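PDB 4YKI: ML032222a iGluR from Mnemiopsis leidyi, which binds glycine in its ligand-binding domain and, as a subunit of a glycine-activated ionotropic glutamate receptor, probably couples that binding to opening of an ion channel. Local coordinates for residues V15-F20 and R61-L66; S96-K99 and D103-F106; G112-V117 and P190-N195; T177-L182 and I197-V202. All blocks are in the same frame, centred on the assembly; numbering follows the deposited sequence.

Contact 1 of 4, residues V15-F20 and R61-L66. With GLY (glycine), chain E.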
loop_
_atom_site.group_PDB
_atom_site.type_symbol
_atom_site.label_atom_id
_atom_site.label_comp_id
_atom_site.label_asym_id
_atom_site.label_seq_id
_atom_site.Cartn_x
_atom_site.Cartn_y
_atom_site.Cartn_z
ATOM N N VAL B 15 -2.427 12.251 -17.463
ATOM C CA VAL B 15 -1.569 12.317 -18.638
ATOM C C VAL B 15 -1.347 10.889 -19.122
ATOM O O VAL B 15 -1.574 9.942 -18.382
ATOM C CB VAL B 15 -0.180 12.951 -18.354
ATOM C CG1 VAL B 15 -0.294 14.389 -17.964
ATOM C CG2 VAL B 15 0.620 12.173 -17.312
ATOM N N GLU B 16 -0.860 10.719 -20.341
ATOM C CA GLU B 16 -0.449 9.390 -20.773
ATOM C C GLU B 16 0.720 8.892 -19.931
ATOM O O GLU B 16 1.671 9.616 -19.700
ATOM C CB GLU B 16 -0.062 9.360 -22.242
ATOM C CG GLU B 16 0.463 8.027 -22.729
ATOM C CD GLU B 16 0.407 7.957 -24.236
ATOM O OE1 GLU B 16 1.246 8.603 -24.896
ATOM O OE2 GLU B 16 -0.526 7.351 -24.769
ATOM N N GLU B 17 0.619 7.644 -19.479
ATOM C CA GLU B 17 1.690 6.918 -18.799
ATOM C C GLU B 17 1.344 5.434 -18.900
ATOM O O GLU B 17 0.579 4.909 -18.088
ATOM C CB GLU B 17 1.822 7.329 -17.332
ATOM C CG GLU B 17 2.890 6.524 -16.589
ATOM C CD GLU B 17 3.907 7.359 -15.848
ATOM O OE1 GLU B 17 4.474 8.284 -16.455
ATOM O OE2 GLU B 17 4.172 7.072 -14.655
ATOM N N GLN B 18 1.867 4.768 -19.910
ATOM C CA GLN B 18 1.456 3.398 -20.174
ATOM C C GLN B 18 2.030 2.503 -19.077
ATOM O O GLN B 18 3.161 2.702 -18.654
ATOM C CB GLN B 18 1.904 2.969 -21.578
ATOM C CG GLN B 18 1.267 3.870 -22.634
ATOM C CD GLN B 18 1.660 3.576 -24.056
ATOM O OE1 GLN B 18 2.298 2.572 -24.352
ATOM N NE2 GLN B 18 1.263 4.463 -24.965
ATOM N N PRO B 19 1.253 1.516 -18.600
ATOM C CA PRO B 19 -0.032 1.017 -19.089
ATOM C C PRO B 19 -1.207 1.561 -18.262
ATOM O O PRO B 19 -2.324 1.057 -18.381
ATOM C CB PRO B 19 0.095 -0.482 -18.856
ATOM C CG PRO B 19 0.827 -0.562 -17.572
ATOM C CD PRO B 19 1.829 0.591 -17.603
ATOM N N PHE B 20 -0.954 2.560 -17.428
ATOM C CA PHE B 20 -1.972 3.180 -16.605
ATOM C C PHE B 20 -2.941 4.028 -17.428
ATOM O O PHE B 20 -4.155 3.925 -17.244
ATOM C CB PHE B 20 -1.289 3.989 -15.511
ATOM C CG PHE B 20 -0.438 3.144 -14.602
ATOM C CD1 PHE B 20 -1.023 2.267 -13.713
ATOM C CD2 PHE B 20 0.942 3.184 -14.677
ATOM C CE1 PHE B 20 -0.249 1.462 -12.895
ATOM C CE2 PHE B 20 1.722 2.380 -13.861
ATOM C CZ PHE B 20 1.130 1.518 -12.974
ATOM N N ARG B 61 2.575 19.324 -19.034
ATOM C CA ARG B 61 2.703 17.867 -19.163
ATOM C C ARG B 61 3.608 17.224 -18.088
ATOM O O ARG B 61 4.196 16.175 -18.293
ATOM C CB ARG B 61 3.048 17.471 -20.604
ATOM C CG ARG B 61 1.959 17.843 -21.678
ATOM C CD ARG B 61 0.612 17.073 -21.472
ATOM N NE ARG B 61 -0.278 17.127 -22.641
ATOM C CZ ARG B 61 -1.122 18.119 -22.913
ATOM N NH1 ARG B 61 -1.218 19.158 -22.101
ATOM N NH2 ARG B 61 -1.897 18.062 -23.991
ATOM N N LYS B 62 3.665 17.862 -16.928
ATOM C CA LYS B 62 4.399 17.330 -15.788
ATOM C C LYS B 62 3.473 16.630 -14.785
ATOM O O LYS B 62 2.286 16.942 -14.684
ATOM C CB LYS B 62 5.149 18.447 -15.050
ATOM C CG LYS B 62 6.015 19.348 -15.912
ATOM C CD LYS B 62 7.008 18.573 -16.751
ATOM C CE LYS B 62 7.853 19.526 -17.571
ATOM N NZ LYS B 62 8.637 18.848 -18.631
ATOM N N PHE B 63 4.034 15.718 -14.005
ATOM C CA PHE B 63 3.312 15.125 -12.893
ATOM C C PHE B 63 3.171 16.144 -11.753
ATOM O O PHE B 63 2.066 16.415 -11.289
ATOM C CB PHE B 63 3.977 13.818 -12.426
ATOM C CG PHE B 63 3.478 12.594 -13.143
ATOM C CD1 PHE B 63 3.792 12.373 -14.472
ATOM C CD2 PHE B 63 2.676 11.676 -12.496
ATOM C CE1 PHE B 63 3.314 11.251 -15.136
ATOM C CE2 PHE B 63 2.194 10.563 -13.155
ATOM C CZ PHE B 63 2.510 10.352 -14.480
ATOM N N GLY B 64 4.297 16.722 -11.334
ATOM C CA GLY B 64 4.303 17.851 -10.414
ATOM C C GLY B 64 5.298 17.739 -9.274
ATOM O O GLY B 64 5.423 16.682 -8.625
ATOM N N ALA B 65 5.986 18.844 -9.018
ATOM C CA ALA B 65 6.927 18.952 -7.929
ATOM C C ALA B 65 6.909 20.380 -7.421
ATOM O O ALA B 65 6.399 21.289 -8.095
ATOM C CB ALA B 65 8.343 18.569 -8.393
ATOM N N LEU B 66 7.480 20.572 -6.238
ATOM C CA LEU B 66 7.551 21.875 -5.604
ATOM C C LEU B 66 8.890 22.553 -5.928
ATOM O O LEU B 66 9.968 21.990 -5.684
ATOM C CB LEU B 66 7.394 21.714 -4.093
ATOM C CG LEU B 66 7.481 22.987 -3.244
ATOM C CD1 LEU B 66 6.449 24.017 -3.627
ATOM C CD2 LEU B 66 7.286 22.589 -1.798
HETATM N N GLY E . 4.391 8.226 -11.339
HETATM C CA GLY E . 5.146 9.492 -11.482
HETATM C C GLY E . 4.803 10.529 -10.439
HETATM O O GLY E . 5.474 11.583 -10.434
HETATM O OXT GLY E . 3.863 10.315 -9.643
#
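V15 and E17 both come obliquely at the far end of the F63 ring, whose one face is laid against the bound glycine. V15 contributes a single methyl: its CG2 lies 3.6 Å from F63 CE1. E17 has CG anti to its backbone N (chi1 177°) and then bends at chi2 (128°), a course that brings its carboxylate beside the ring with the two planes 35° apart; E17 OE1 is 3.4 Å from F63 CE1. That oxygen is also the one salt-bridged to R144, which in turn makes a cation-pi contact with F63. E17 OE2 is 3.5 Å from the ligand N, and the carboxylate charge probably favours a protonated amine there. The ligand CA sits 3.4 Å above the F63 ring plane, offset toward the rim, and the ligand C approaches F63 CD2 to 3.2 Å. An alanine replacing F63 would probably open a gap beneath the ligand and leave R144 without its aromatic partner. The two loops follow strands 9-13 and 52-56; around them, V15 and F63 pack on M76 of helix 75-81, E17 on V191 of helix 189-195, and F63 on D91 of strand 91-93.

Contact 2 of 4, residues S96-K99 and D103-F106. With GLY (glycine), chain E.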
loop_
_atom_site.group_PDB
_atom_site.type_symbol
_atom_site.label_atom_id
_atom_site.label_comp_id
_atom_site.label_asym_id
_atom_site.label_seq_id
_atom_site.Cartn_x
_atom_site.Cartn_y
_atom_site.Cartn_z
ATOM N N SER B 96 6.239 12.831 0.535
ATOM C CA SER B 96 5.964 13.769 1.606
ATOM C C SER B 96 5.781 15.203 1.093
ATOM O O SER B 96 4.977 15.960 1.624
ATOM C CB SER B 96 7.058 13.699 2.669
ATOM O OG SER B 96 7.007 12.463 3.374
ATOM N N ALA B 97 6.534 15.592 0.069
ATOM C CA ALA B 97 6.396 16.934 -0.482
ATOM C C ALA B 97 4.945 17.138 -0.964
ATOM O O ALA B 97 4.300 18.114 -0.615
ATOM C CB ALA B 97 7.400 17.177 -1.623
ATOM N N ARG B 98 4.429 16.193 -1.751
ATOM C CA ARG B 98 3.063 16.264 -2.247
ATOM C C ARG B 98 2.053 16.247 -1.086
ATOM O O ARG B 98 1.088 16.987 -1.103
ATOM C CB ARG B 98 2.793 15.116 -3.238
ATOM C CG ARG B 98 3.425 15.352 -4.592
ATOM C CD ARG B 98 3.394 14.111 -5.455
ATOM N NE ARG B 98 3.954 14.383 -6.765
ATOM C CZ ARG B 98 4.137 13.464 -7.692
ATOM N NH1 ARG B 98 3.811 12.199 -7.483
ATOM N NH2 ARG B 98 4.622 13.822 -8.871
ATOM N N LYS B 99 2.302 15.396 -0.091
ATOM C CA LYS B 99 1.427 15.252 1.066
ATOM C C LYS B 99 1.317 16.552 1.858
ATOM O O LYS B 99 0.328 16.769 2.545
ATOM C CB LYS B 99 1.925 14.106 1.953
ATOM C CG LYS B 99 1.025 13.721 3.135
ATOM C CD LYS B 99 -0.348 13.215 2.697
ATOM C CE LYS B 99 -1.192 12.711 3.873
ATOM N NZ LYS B 99 -1.632 13.814 4.777
ATOM N N ASP B 103 -3.943 15.618 -0.492
ATOM C CA ASP B 103 -4.174 14.302 0.086
ATOM C C ASP B 103 -4.035 13.236 -0.988
ATOM O O ASP B 103 -4.025 13.518 -2.200
ATOM C CB ASP B 103 -5.571 14.213 0.698
ATOM C CG ASP B 103 -5.686 14.919 2.053
ATOM O OD1 ASP B 103 -4.664 15.312 2.655
ATOM O OD2 ASP B 103 -6.831 15.038 2.518
ATOM N N TYR B 104 -3.924 11.999 -0.524
ATOM C CA TYR B 104 -3.968 10.830 -1.384
ATOM C C TYR B 104 -5.176 9.981 -1.024
ATOM O O TYR B 104 -5.587 9.924 0.136
ATOM C CB TYR B 104 -2.716 9.992 -1.220
ATOM C CG TYR B 104 -1.476 10.598 -1.803
ATOM C CD1 TYR B 104 -1.193 10.461 -3.155
ATOM C CD2 TYR B 104 -0.564 11.289 -1.008
ATOM C CE1 TYR B 104 -0.038 10.974 -3.691
ATOM C CE2 TYR B 104 0.607 11.799 -1.531
ATOM C CZ TYR B 104 0.848 11.655 -2.882
ATOM O OH TYR B 104 2.030 12.120 -3.373
ATOM N N SER B 105 -5.687 9.271 -2.019
ATOM C CA SER B 105 -6.652 8.206 -1.799
ATOM C C SER B 105 -6.002 6.988 -1.160
ATOM O O SER B 105 -4.780 6.895 -1.074
ATOM C CB SER B 105 -7.270 7.768 -3.128
ATOM O OG SER B 105 -6.351 7.026 -3.911
ATOM N N PHE B 106 -6.833 6.041 -0.756
ATOM C CA PHE B 106 -6.363 4.703 -0.474
ATOM C C PHE B 106 -5.500 4.218 -1.650
ATOM O O PHE B 106 -5.875 4.419 -2.806
ATOM C CB PHE B 106 -7.554 3.770 -0.272
ATOM C CG PHE B 106 -7.164 2.435 0.284
ATOM C CD1 PHE B 106 -6.934 2.277 1.641
ATOM C CD2 PHE B 106 -6.965 1.350 -0.553
ATOM C CE1 PHE B 106 -6.526 1.068 2.156
ATOM C CE2 PHE B 106 -6.556 0.133 -0.037
ATOM C CZ PHE B 106 -6.339 -0.003 1.311
HETATM N N GLY E . 4.391 8.226 -11.339
HETATM C CA GLY E . 5.146 9.492 -11.482
HETATM C C GLY E . 4.803 10.529 -10.439
HETATM O O GLY E . 5.474 11.583 -10.434
HETATM O OXT GLY E . 3.863 10.315 -9.643
HETATM O O HOH W 1 -2.421 15.978 3.289
#
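R98 passes the tip of Y104 on its way to the ligand, in the bilobed, periplasmic-binding-protein-like fold of glutamate receptor ligand-binding domains, where an arginine characteristically holds the amino acid's carboxylate. With CG anti to its carbonyl carbon (chi1 -76°), R98 leaves helix 96-99 and crosses the hydroxyl end of Y104 at about a right angle: R98 CB is 3.1 Å from Y104 OH, R98 CG is 3.7 Å from it, and R98 CD comes back to 3.2 Å. From CG onward the chain is extended, carrying the guanidinium past the hydroxyl, where the glycine carboxylate lies at the guanidinium edge, near the guanidinium plane. R98 NH1 donates to ligand OXT at 2.9 Å (168°) and R98 NH2 to ligand O at 2.9 Å (158°). Each nitrogen has a second acceptor, S93 O for NH1 and G64 O for NH2, which fixes the rotation of the group. A leucine here would probably leave the ligand carboxylate without its paired charged donors and G64 O without this bond. Y104 OH is bonded to N95 N, anchoring the hydroxyl to the loop before the helix. In the modelled conformer, K99 NZ donates to a water at 2.7 Å, beside its long salt bridge to D103, and bonds S230 of the second subunit; the bend at chi2 sets K99 CD at the Y104 ring edge, 4.2 Å from Y104 CD2.

Contact 3 of 4, residues G112-V117 and P190-N195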
loop_
_atom_site.group_PDB
_atom_site.type_symbol
_atom_site.label_atom_id
_atom_site.label_comp_id
_atom_site.label_asym_id
_atom_site.label_seq_id
_atom_site.Cartn_x
_atom_site.Cartn_y
_atom_site.Cartn_z
ATOM N N GLY B 112 8.652 0.928 -6.166
ATOM C CA GLY B 112 9.958 1.369 -5.744
ATOM C C GLY B 112 10.638 2.126 -6.861
ATOM O O GLY B 112 10.184 2.124 -8.009
ATOM N N ILE B 113 11.727 2.802 -6.505
ATOM C CA ILE B 113 12.619 3.397 -7.490
ATOM C C ILE B 113 13.501 2.315 -8.089
ATOM O O ILE B 113 14.028 1.455 -7.371
ATOM C CB ILE B 113 13.473 4.531 -6.868
ATOM C CG1 ILE B 113 12.583 5.640 -6.285
ATOM C CG2 ILE B 113 14.442 5.111 -7.886
ATOM C CD1 ILE B 113 11.636 6.270 -7.299
ATOM N N LYS B 114 13.610 2.337 -9.417
ATOM C CA LYS B 114 14.405 1.376 -10.162
ATOM C C LYS B 114 15.306 2.109 -11.158
ATOM O O LYS B 114 14.857 2.997 -11.877
ATOM C CB LYS B 114 13.501 0.396 -10.913
ATOM C CG LYS B 114 14.299 -0.664 -11.648
ATOM C CD LYS B 114 13.443 -1.675 -12.336
ATOM C CE LYS B 114 14.282 -2.788 -12.957
ATOM N NZ LYS B 114 15.108 -3.540 -11.961
ATOM N N ALA B 115 16.571 1.711 -11.201
ATOM C CA ALA B 115 17.520 2.224 -12.176
ATOM C C ALA B 115 17.837 1.155 -13.192
ATOM O O ALA B 115 18.048 -0.006 -12.848
ATOM C CB ALA B 115 18.799 2.696 -11.505
ATOM N N VAL B 116 17.871 1.567 -14.449
ATOM C CA VAL B 116 18.194 0.673 -15.554
ATOM C C VAL B 116 19.264 1.309 -16.427
ATOM O O VAL B 116 19.434 2.515 -16.432
ATOM C CB VAL B 116 16.945 0.306 -16.412
ATOM C CG1 VAL B 116 15.926 -0.445 -15.572
ATOM C CG2 VAL B 116 16.328 1.538 -17.045
ATOM N N VAL B 117 19.958 0.464 -17.170
ATOM C CA VAL B 117 21.146 0.854 -17.912
ATOM C C VAL B 117 21.198 0.153 -19.272
ATOM O O VAL B 117 20.857 -1.029 -19.399
ATOM C CB VAL B 117 22.448 0.559 -17.089
ATOM C CG1 VAL B 117 22.619 -0.915 -16.804
ATOM C CG2 VAL B 117 23.683 1.138 -17.777
ATOM N N PRO B 190 7.211 -0.224 -11.779
ATOM C CA PRO B 190 6.154 -0.763 -12.647
ATOM C C PRO B 190 6.150 -0.135 -14.041
ATOM O O PRO B 190 5.861 -0.790 -15.043
ATOM C CB PRO B 190 4.872 -0.428 -11.871
ATOM C CG PRO B 190 5.335 -0.341 -10.427
ATOM C CD PRO B 190 6.681 0.287 -10.506
ATOM N N VAL B 191 6.492 1.151 -14.113
ATOM C CA VAL B 191 6.543 1.870 -15.372
ATOM C C VAL B 191 7.656 1.312 -16.248
ATOM O O VAL B 191 7.480 1.088 -17.449
ATOM C CB VAL B 191 6.743 3.386 -15.114
ATOM C CG1 VAL B 191 6.983 4.160 -16.397
ATOM C CG2 VAL B 191 5.527 3.954 -14.375
ATOM N N LEU B 192 8.816 1.088 -15.661
ATOM C CA LEU B 192 9.932 0.537 -16.412
ATOM C C LEU B 192 9.659 -0.903 -16.798
ATOM O O LEU B 192 9.982 -1.302 -17.929
ATOM C CB LEU B 192 11.232 0.663 -15.617
ATOM C CG LEU B 192 11.660 2.100 -15.350
ATOM C CD1 LEU B 192 12.995 2.151 -14.622
ATOM C CD2 LEU B 192 11.725 2.904 -16.620
ATOM N N ALA B 193 9.066 -1.685 -15.907
ATOM C CA ALA B 193 8.784 -3.096 -16.201
ATOM C C ALA B 193 7.910 -3.211 -17.437
ATOM O O ALA B 193 8.168 -4.023 -18.345
ATOM C CB ALA B 193 8.120 -3.776 -15.012
ATOM N N HIS B 194 6.871 -2.395 -17.507
ATOM C CA HIS B 194 5.970 -2.456 -18.628
ATOM C C HIS B 194 6.602 -1.967 -19.925
ATOM O O HIS B 194 6.519 -2.633 -20.976
ATOM C CB HIS B 194 4.717 -1.636 -18.363
ATOM C CG HIS B 194 3.818 -1.602 -19.543
ATOM N ND1 HIS B 194 3.036 -2.679 -19.904
ATOM C CD2 HIS B 194 3.664 -0.678 -20.513
ATOM C CE1 HIS B 194 2.391 -2.389 -21.015
ATOM N NE2 HIS B 194 2.753 -1.183 -21.412
ATOM N N ASN B 195 7.223 -0.798 -19.855
ATOM C CA ASN B 195 7.657 -0.093 -21.042
ATOM C C ASN B 195 8.961 -0.601 -21.656
ATOM O O ASN B 195 9.206 -0.339 -22.826
ATOM C CB ASN B 195 7.720 1.408 -20.763
ATOM C CG ASN B 195 6.346 2.023 -20.668
ATOM O OD1 ASN B 195 5.682 2.170 -21.687
ATOM N ND2 ASN B 195 5.892 2.334 -19.475
#
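L192 reaches the strand because its CG stands anti to its own carbonyl carbon (chi1 -64°) and CD1 continues the chain outward (chi2 -177°), aiming one methyl at K114 and V116. V116 answers tip to tip: L192 CD1 is 4.0 Å from V116 CG1 and 4.2 Å from V116 CG2, so it touches both branches of the valine. The same CD1 lies 3.4 Å from K114 O and 4.1 Å from K114 CB, and thus rests against backbone as well as side chains. K114 starts toward the helix, but its aliphatic chain then leads away to place NZ on S204 OG. Helix 189-195 follows directly on strand 183-188, the antiparallel neighbour of strand 109-118, and packs back over that pair; L192 also touches F185 of the strand that leads into it. On the helix itself, N195 ND2 bonds V191 O at 2.9 Å (152°), while N195 N takes the same oxygen at 3.1 Å from the other face of its carbonyl plane. N195 ND2 also donates to Q18 O, a link from the helix to the loop after strand 9-13, probably across the cleft between the two lobes, and V191 packs on E17 of the ligand pocket. Between strand and helix no hydrogen bond forms: a single leucine methyl against two valine methyls, a lysine CB and a carbonyl oxygen makes the join, which therefore depends on shape and burial and not on directed polar bonds.

Contact 4 of 4, residues T177-L182 and I197-V202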
loop_
_atom_site.group_PDB
_atom_site.type_symbol
_atom_site.label_atom_id
_atom_site.label_comp_id
_atom_site.label_asym_id
_atom_site.label_seq_id
_atom_site.Cartn_x
_atom_site.Cartn_y
_atom_site.Cartn_z
ATOM N N THR B 177 16.382 8.485 -24.734
ATOM C CA THR B 177 17.739 8.736 -24.288
ATOM C C THR B 177 18.377 7.445 -23.786
ATOM O O THR B 177 19.536 7.139 -24.144
ATOM C CB THR B 177 17.784 9.851 -23.215
ATOM O OG1 THR B 177 17.204 11.038 -23.759
ATOM C CG2 THR B 177 19.201 10.148 -22.829
ATOM N N LEU B 178 17.644 6.667 -23.011
ATOM C CA LEU B 178 18.134 5.370 -22.562
ATOM C C LEU B 178 18.504 4.477 -23.755
ATOM O O LEU B 178 19.570 3.846 -23.776
ATOM C CB LEU B 178 17.068 4.686 -21.716
ATOM C CG LEU B 178 17.371 3.253 -21.289
ATOM C CD1 LEU B 178 18.553 3.162 -20.340
ATOM C CD2 LEU B 178 16.148 2.654 -20.667
ATOM N N ARG B 179 17.633 4.418 -24.754
ATOM C CA ARG B 179 17.854 3.562 -25.925
ATOM C C ARG B 179 19.040 4.038 -26.753
ATOM O O ARG B 179 19.632 3.249 -27.513
ATOM C CB ARG B 179 16.581 3.481 -26.770
ATOM C CG ARG B 179 15.529 2.617 -26.125
ATOM C CD ARG B 179 14.206 2.614 -26.891
ATOM N NE ARG B 179 13.281 1.662 -26.305
ATOM C CZ ARG B 179 11.954 1.718 -26.426
ATOM N NH1 ARG B 179 11.380 2.701 -27.109
ATOM N NH2 ARG B 179 11.222 0.789 -25.858
ATOM N N GLY B 180 19.397 5.300 -26.619
ATOM C CA GLY B 180 20.588 5.808 -27.265
ATOM C C GLY B 180 21.890 5.260 -26.722
ATOM O O GLY B 180 22.936 5.414 -27.376
ATOM N N GLY B 181 21.851 4.637 -25.547
ATOM C CA GLY B 181 22.997 3.922 -25.002
ATOM C C GLY B 181 23.867 4.695 -24.038
ATOM O O GLY B 181 23.799 5.917 -23.955
ATOM N N LEU B 182 24.693 3.953 -23.309
ATOM C CA LEU B 182 25.587 4.504 -22.304
ATOM C C LEU B 182 24.879 5.481 -21.360
ATOM O O LEU B 182 25.359 6.582 -21.074
ATOM C CB LEU B 182 26.825 5.120 -22.979
ATOM C CG LEU B 182 27.720 4.097 -23.695
ATOM C CD1 LEU B 182 28.763 4.825 -24.542
ATOM C CD2 LEU B 182 28.380 3.169 -22.711
ATOM N N ILE B 197 9.917 -3.935 -21.603
ATOM C CA ILE B 197 9.802 -5.393 -21.664
ATOM C C ILE B 197 10.545 -6.035 -22.838
ATOM O O ILE B 197 11.074 -7.141 -22.695
ATOM C CB ILE B 197 8.303 -5.836 -21.670
ATOM C CG1 ILE B 197 8.177 -7.350 -21.447
ATOM C CG2 ILE B 197 7.598 -5.377 -22.941
ATOM C CD1 ILE B 197 8.666 -7.819 -20.096
ATOM N N SER B 198 10.588 -5.335 -23.967
ATOM C CA SER B 198 11.226 -5.833 -25.196
ATOM C C SER B 198 12.574 -5.162 -25.495
ATOM O O SER B 198 13.104 -5.260 -26.617
ATOM C CB SER B 198 10.293 -5.630 -26.389
ATOM O OG SER B 198 10.163 -4.253 -26.706
ATOM N N ASP B 199 13.121 -4.474 -24.497
ATOM C CA ASP B 199 14.471 -3.907 -24.598
ATOM C C ASP B 199 15.459 -4.883 -23.996
ATOM O O ASP B 199 15.835 -4.802 -22.827
ATOM C CB ASP B 199 14.545 -2.546 -23.909
ATOM C CG ASP B 199 13.768 -1.493 -24.655
ATOM O OD1 ASP B 199 12.549 -1.359 -24.423
ATOM O OD2 ASP B 199 14.362 -0.802 -25.499
ATOM N N CYS B 200 15.905 -5.818 -24.822
ATOM C CA CYS B 200 16.723 -6.914 -24.340
ATOM C C CYS B 200 18.146 -6.480 -24.006
ATOM O O CYS B 200 18.888 -7.240 -23.390
ATOM C CB CYS B 200 16.748 -8.047 -25.373
ATOM S SG CYS B 200 15.116 -8.640 -25.890
ATOM N N ASP B 201 18.518 -5.281 -24.418
ATOM C CA ASP B 201 19.840 -4.726 -24.146
ATOM C C ASP B 201 19.781 -3.686 -23.014
ATOM O O ASP B 201 20.705 -2.895 -22.848
ATOM C CB ASP B 201 20.430 -4.115 -25.432
ATOM C CG ASP B 201 19.526 -3.058 -26.063
ATOM O OD1 ASP B 201 18.406 -2.840 -25.551
ATOM O OD2 ASP B 201 19.925 -2.448 -27.090
ATOM N N VAL B 202 18.689 -3.687 -22.250
ATOM C CA VAL B 202 18.577 -2.846 -21.052
ATOM C C VAL B 202 18.555 -3.758 -19.835
ATOM O O VAL B 202 17.795 -4.734 -19.789
ATOM C CB VAL B 202 17.309 -1.973 -21.125
ATOM C CG1 VAL B 202 17.040 -1.286 -19.803
ATOM C CG2 VAL B 202 17.444 -0.932 -22.227
#
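R179 grips D199 side-on with two nitrogens, a salt bridge that straps the end of helix 171-179 to the type I beta turn running from D199 to V202. R179 NH2 donates to D199 OD1 at 2.9 Å in an almost straight bond (177°), on the syn lone pair of that oxygen, which lies in the guanidinium plane. R179 NE reaches D199 OD2 at 2.8 Å with a more bent geometry (156°), also on the syn side but tilted from the carboxylate plane. The two flat groups are nearly coplanar, and the pair of bonds resists their turning against each other. R179 gets there with CG anti to its carbonyl carbon (chi1 -74°) and the chain extended from CG to NE. The turn is closed by V202 N bonding D199 O at 3.1 Å, and within it C200 forms a disulfide with C255, tying this loop to the C-terminal end. K118 NZ joins the two sides again, bonded to R179 O and salt-bridged to D201 OD2. At the helix end G181, the first residue to leave helical geometry, has positive phi and bonds L178 O through its N. Inward of the charges lies an apolar layer, where L178 and V202 both pack on V116 of strand 109-118. Across this layer the two residues meet tip to tip, with L178 CD2 4.1 Å from V202 CG1 and equally 4.1 Å from V202 CG2.

Overall arrangement
Contacts 1 and 2 meet at the ligand: both touch glycine and each other directly, so aromatic face and arginine act on one small molecule. Contact 3 also touches contact 1 directly, by way of helix 189-195 and the loop 15-20, while contacts 3 and 4 share an apolar layer of V116, L178 and V202, their centres about 12 Å apart and their segments alternating along the chain. The first three are buried; contact 4 is partly buried and farthest from the chain's centre. Chemistry follows place: charged and aromatic groups at the ligand, aliphatic packing in contact 3, and a salt bridge over an apolar layer in contact 4. Contact 2 alone reaches the second subunit.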